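Long-range contact in beta-Lactamase/D-Alanine Carboxypeptidase (Pseudomonas syringae pv. tomato, PDB 5EVI), which probably hydrolyses the amide bond of beta-lactam antibiotics to give substituted beta-amino acids, as a class C beta-lactamase: residues K71-T76 with R181-L186. Residues are numbered along the deposited sequence; the frame is centred on the assembly and turned at random.
Sequences KTFTAT and RLFPAL
Phe-73 and Phe-183 carry this helix-to-helix contact as a T-shaped (edge-to-face) aromatic pair. CE1 at the rim of Phe-183 comes over one face of Phe-73 and stands 3.5 Å from its CD1. The ring centroids lie 5.2 Å apart and the planes are turned 78° against each other, which suits phenylalanine: the slightly positive C-H edge of one ring meets the electron-rich face of the other. The bond from CA to CB of Phe-73 points at the second helix, and chi1 of -74° sets CG opposite the carbonyl carbon, which puts the CD1 side of the ring against Phe-183.

The leucines add apolar contacts. CD1 of Leu-186 lies 4.2 Å from CE1 of Phe-73, beside that ring and near its plane, so Phe-73 meets one neighbour over a face and another at an edge. Leu-182 reaches the backbone of the first helix instead: its CD2 methyl is 3.6 Å from Phe-73 O and 4.1 Å from Thr-76 C, and it also meets the side chain at Thr-76 CB. Leucine suits both places, since its branched end brings methyls to the buried ring edge and the helix backbone without polar groups that would need a partner.

No hydrogen bond links the two segments, and the buried polar group of Thr-76 is satisfied within its own helix. Its OG1 donates to Thr-72 O at 2.7 Å; the Thr-76 amide reaches the same oxygen from the opposite face of the carbonyl plane. Threonine thus suits this site, its hydroxyl turned back to the helix while CB meets Leu-182.

The segment axes cross at 94° with a closest approach of 11.2 Å, a gap that the large side chains bridge. Helix 70-83 also holds Lys-71, hydrogen-bonded to Ser-68 and Tyr-154 in what is probably the SxxK active site of this family. Helix 232-243 adds Phe-238, stacked on Phe-73 and touching Leu-186, while Trp-80 of helix 70-83 extends the contact along helix 174-186.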
loop_
_atom_site.group_PDB
_atom_site.type_symbol
_atom_site.label_atom_id
_atom_site.label_comp_id
_atom_site.label_asym_id
_atom_site.label_seq_id
_atom_site.Cartn_x
_atom_site.Cartn_y
_atom_site.Cartn_z
ATOM N N LYS A 71 -0.932 -1.017 3.130
ATOM C CA LYS A 71 0.073 -2.058 3.337
ATOM C C LYS A 71 1.487 -1.524 3.276
ATOM O O LYS A 71 2.376 -2.065 3.950
ATOM C CB LYS A 71 -0.049 -3.173 2.312
ATOM C CG LYS A 71 -1.358 -3.917 2.348
ATOM C CD LYS A 71 -1.254 -5.153 1.459
ATOM C CE LYS A 71 -2.302 -6.185 1.813
ATOM N NZ LYS A 71 -3.625 -5.805 1.283
ATOM N N THR A 72 1.706 -0.494 2.459
ATOM C CA THR A 72 3.034 0.142 2.326
ATOM C C THR A 72 3.422 0.899 3.590
ATOM O O THR A 72 4.609 0.916 3.960
ATOM C CB THR A 72 3.121 1.108 1.113
ATOM O OG1 THR A 72 2.136 2.136 1.225
ATOM C CG2 THR A 72 2.967 0.384 -0.195
ATOM N N PHE A 73 2.431 1.471 4.272
ATOM C CA PHE A 73 2.657 2.058 5.597
ATOM C C PHE A 73 2.893 1.009 6.667
ATOM O O PHE A 73 3.761 1.190 7.486
ATOM C CB PHE A 73 1.494 2.930 6.029
ATOM C CG PHE A 73 1.418 4.244 5.319
ATOM C CD1 PHE A 73 2.296 5.271 5.619
ATOM C CD2 PHE A 73 0.459 4.449 4.342
ATOM C CE1 PHE A 73 2.208 6.492 4.963
ATOM C CE2 PHE A 73 0.353 5.663 3.696
ATOM C CZ PHE A 73 1.225 6.694 4.000
ATOM N N THR A 74 2.142 -0.100 6.626
ATOM C CA THR A 74 2.365 -1.237 7.516
ATOM C C THR A 74 3.798 -1.731 7.354
ATOM O O THR A 74 4.523 -1.954 8.358
ATOM C CB THR A 74 1.355 -2.371 7.204
ATOM O OG1 THR A 74 0.036 -1.896 7.493
ATOM C CG2 THR A 74 1.626 -3.629 7.993
ATOM N N ALA A 75 4.212 -1.889 6.101
ATOM C CA ALA A 75 5.573 -2.365 5.802
ATOM C C ALA A 75 6.642 -1.370 6.277
ATOM O O ALA A 75 7.696 -1.775 6.825
ATOM C CB ALA A 75 5.718 -2.669 4.322
ATOM N N THR A 76 6.403 -0.079 6.065
ATOM C CA THR A 76 7.293 0.954 6.601
ATOM C C THR A 76 7.355 0.925 8.136
ATOM O O THR A 76 8.428 1.110 8.715
ATOM C CB THR A 76 6.933 2.368 6.139
ATOM O OG1 THR A 76 6.729 2.407 4.710
ATOM C CG2 THR A 76 8.030 3.345 6.528
ATOM N N ARG A 181 3.205 7.885 16.131
ATOM C CA ARG A 181 4.644 7.785 15.827
ATOM C C ARG A 181 4.981 7.880 14.336
ATOM O O ARG A 181 5.620 8.859 13.934
ATOM C CB ARG A 181 5.257 6.539 16.484
ATOM C CG ARG A 181 5.051 6.473 18.007
ATOM C CD ARG A 181 5.682 7.650 18.746
ATOM N NE ARG A 181 5.461 7.523 20.197
ATOM C CZ ARG A 181 6.396 7.604 21.146
ATOM N NH1 ARG A 181 7.670 7.870 20.860
ATOM N NH2 ARG A 181 6.041 7.446 22.422
ATOM N N LEU A 182 4.534 6.922 13.515
ATOM C CA LEU A 182 4.975 6.842 12.110
ATOM C C LEU A 182 4.504 8.034 11.300
ATOM O O LEU A 182 5.329 8.705 10.702
ATOM C CB LEU A 182 4.533 5.562 11.366
ATOM C CG LEU A 182 5.156 5.387 9.936
ATOM C CD1 LEU A 182 6.656 5.641 9.861
ATOM C CD2 LEU A 182 4.896 3.981 9.419
ATOM N N PHE A 183 3.193 8.291 11.271
ATOM C CA PHE A 183 2.676 9.366 10.418
ATOM C C PHE A 183 3.276 10.771 10.773
ATOM O O PHE A 183 3.813 11.452 9.883
ATOM C CB PHE A 183 1.142 9.411 10.385
ATOM C CG PHE A 183 0.465 8.174 9.846
ATOM C CD1 PHE A 183 1.106 7.270 8.999
ATOM C CD2 PHE A 183 -0.874 7.958 10.150
ATOM C CE1 PHE A 183 0.431 6.169 8.494
ATOM C CE2 PHE A 183 -1.533 6.838 9.679
ATOM C CZ PHE A 183 -0.882 5.950 8.844
ATOM N N PRO A 184 3.268 11.186 12.064
ATOM C CA PRO A 184 3.951 12.458 12.399
ATOM C C PRO A 184 5.452 12.486 12.066
ATOM O O PRO A 184 5.934 13.502 11.592
ATOM C CB PRO A 184 3.751 12.594 13.917
ATOM C CG PRO A 184 2.609 11.719 14.249
ATOM C CD PRO A 184 2.596 10.602 13.242
ATOM N N ALA A 185 6.163 11.388 12.300
ATOM C CA ALA A 185 7.591 11.271 11.931
ATOM C C ALA A 185 7.838 11.553 10.439
ATOM O O ALA A 185 8.832 12.183 10.071
ATOM C CB ALA A 185 8.134 9.905 12.305
ATOM N N LEU A 186 6.915 11.103 9.598
ATOM C CA LEU A 186 6.952 11.358 8.151
ATOM C C LEU A 186 6.387 12.730 7.757
ATOM O O LEU A 186 6.464 13.091 6.592
ATOM C CB LEU A 186 6.187 10.259 7.383
ATOM C CG LEU A 186 6.801 8.860 7.279
ATOM C CD1 LEU A 186 5.799 7.877 6.677
ATOM C CD2 LEU A 186 8.122 8.878 6.523
#